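Long-range contact in intimin (Escherichia coli, PDB 6TPL), which is a bacterial adhesin whose Ig-like juncture domains hold the passenger extended and probably present its adhesive tip to the host cell: residues I109-T114 with D122-T127. Numbering follows the deposited sequence.
Sequences IKADKT and DAITYT
With chi1 near +60° in both D112 (67°) and K113 (59°), each side chain starts out between its own backbone N and carbonyl carbon; D112 turns onto T125, and K113 runs on fully extended to D122. The setting is the edge of a bacterial Ig-like β-sandwich, where strand 105-111 pairs antiparallel with strand 124-132. K110 and T127 form a hydrogen-bonded pair, T127 N to K110 O at 2.9 Å, and the non-hydrogen-bonded pair A111 and Y126 follows, A111 CB lying 3.9 Å from Y126 CE2. Past A111 the first strand ends, but D112 N still reaches T125 O. The carboxylate of D112 then takes the place its own carbonyl oxygen would have in a continued ladder: T125 N meets D112 OD2 at 2.8 Å from above the carboxylate plane. Beyond it, K113 CG crosses obliquely against I124 CG1 at 3.9 Å, and K113 NZ closes a salt bridge to the syn lone pair of D122 OD2 at 2.8 Å. D122 OD1 accepts from V117 N, and a magnesium ion lies nearby. A methionine in place of K113 would probably leave D122 OD2 without its lysine partner. One water joins D112 OD1 to A123 O, donating to both, and accepts from T125 OG1 at 2.7 Å.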
# COMPACT_ATOMS: atom_id res chain seq x y z
N ILE A 109 5.16 1.53 3.93
CA ILE A 109 5.59 0.21 4.37
C ILE A 109 5.54 -0.67 3.13
O ILE A 109 4.50 -0.76 2.46
CB ILE A 109 4.70 -0.32 5.52
CG1 ILE A 109 5.17 -1.71 5.93
CG2 ILE A 109 3.26 -0.33 5.11
CD1 ILE A 109 4.73 -2.13 7.31
N LYS A 110 6.66 -1.28 2.78
CA LYS A 110 6.79 -2.08 1.56
C LYS A 110 7.40 -3.43 1.89
O LYS A 110 8.28 -3.52 2.76
CB LYS A 110 7.65 -1.35 0.51
CG LYS A 110 7.09 -0.02 0.03
CD LYS A 110 8.06 0.64 -0.94
CE LYS A 110 7.56 1.99 -1.42
NZ LYS A 110 8.52 2.60 -2.39
N ALA A 111 6.93 -4.47 1.21
CA ALA A 111 7.51 -5.81 1.27
C ALA A 111 8.20 -6.08 -0.06
O ALA A 111 7.66 -5.75 -1.13
CB ALA A 111 6.43 -6.86 1.56
N ASP A 112 9.41 -6.65 -0.01
CA ASP A 112 10.14 -6.88 -1.26
C ASP A 112 9.51 -7.99 -2.09
O ASP A 112 9.68 -8.00 -3.31
CB ASP A 112 11.62 -7.14 -0.95
CG ASP A 112 11.87 -8.45 -0.22
OD1 ASP A 112 12.96 -9.03 -0.44
OD2 ASP A 112 11.01 -8.89 0.55
N LYS A 113 8.77 -8.90 -1.47
CA LYS A 113 8.00 -9.91 -2.19
C LYS A 113 6.82 -10.34 -1.32
O LYS A 113 6.82 -10.13 -0.11
CB LYS A 113 8.85 -11.12 -2.58
CG LYS A 113 9.49 -11.84 -1.40
CD LYS A 113 10.40 -12.96 -1.90
CE LYS A 113 11.08 -13.69 -0.76
NZ LYS A 113 12.07 -14.68 -1.26
N THR A 114 5.81 -10.94 -1.95
CA THR A 114 4.58 -11.32 -1.26
C THR A 114 4.50 -12.81 -0.97
O THR A 114 3.48 -13.26 -0.44
CB THR A 114 3.36 -10.89 -2.07
OG1 THR A 114 3.33 -11.59 -3.32
CG2 THR A 114 3.38 -9.39 -2.35
N ASP A 122 14.02 -18.47 4.17
CA ASP A 122 13.61 -17.57 3.10
C ASP A 122 12.91 -16.36 3.70
O ASP A 122 11.80 -16.47 4.22
CB ASP A 122 12.68 -18.31 2.14
CG ASP A 122 12.42 -17.52 0.88
OD1 ASP A 122 11.59 -17.97 0.06
OD2 ASP A 122 13.05 -16.46 0.70
N ALA A 123 13.54 -15.19 3.59
CA ALA A 123 13.11 -14.01 4.33
C ALA A 123 12.41 -13.01 3.43
O ALA A 123 12.82 -12.77 2.29
CB ALA A 123 14.30 -13.35 5.02
N ILE A 124 11.34 -12.41 3.95
CA ILE A 124 10.67 -11.28 3.33
C ILE A 124 11.09 -10.02 4.07
O ILE A 124 11.05 -9.97 5.31
CB ILE A 124 9.14 -11.45 3.35
CG1 ILE A 124 8.74 -12.56 2.38
CG2 ILE A 124 8.47 -10.14 2.97
CD1 ILE A 124 7.31 -12.99 2.47
N THR A 125 11.52 -9.01 3.32
CA THR A 125 12.06 -7.79 3.90
C THR A 125 11.00 -6.69 3.86
O THR A 125 10.40 -6.44 2.81
CB THR A 125 13.32 -7.34 3.15
OG1 THR A 125 14.29 -8.39 3.15
CG2 THR A 125 13.91 -6.09 3.82
N TYR A 126 10.76 -6.06 5.00
CA TYR A 126 9.82 -4.96 5.13
C TYR A 126 10.60 -3.68 5.40
O TYR A 126 11.49 -3.67 6.26
CB TYR A 126 8.83 -5.19 6.27
CG TYR A 126 7.90 -6.36 6.06
CD1 TYR A 126 8.31 -7.65 6.32
CD2 TYR A 126 6.61 -6.16 5.60
CE1 TYR A 126 7.47 -8.72 6.13
CE2 TYR A 126 5.76 -7.21 5.40
CZ TYR A 126 6.19 -8.50 5.67
OH TYR A 126 5.34 -9.56 5.47
N THR A 127 10.25 -2.61 4.69
CA THR A 127 10.93 -1.33 4.83
C THR A 127 9.89 -0.25 5.09
O THR A 127 8.97 -0.05 4.29
CB THR A 127 11.74 -1.00 3.57
OG1 THR A 127 12.70 -2.05 3.33
CG2 THR A 127 12.47 0.32 3.72
O HOH W 1 14.08 -10.49 1.44
O HOH W 2 10.78 -17.19 -2.38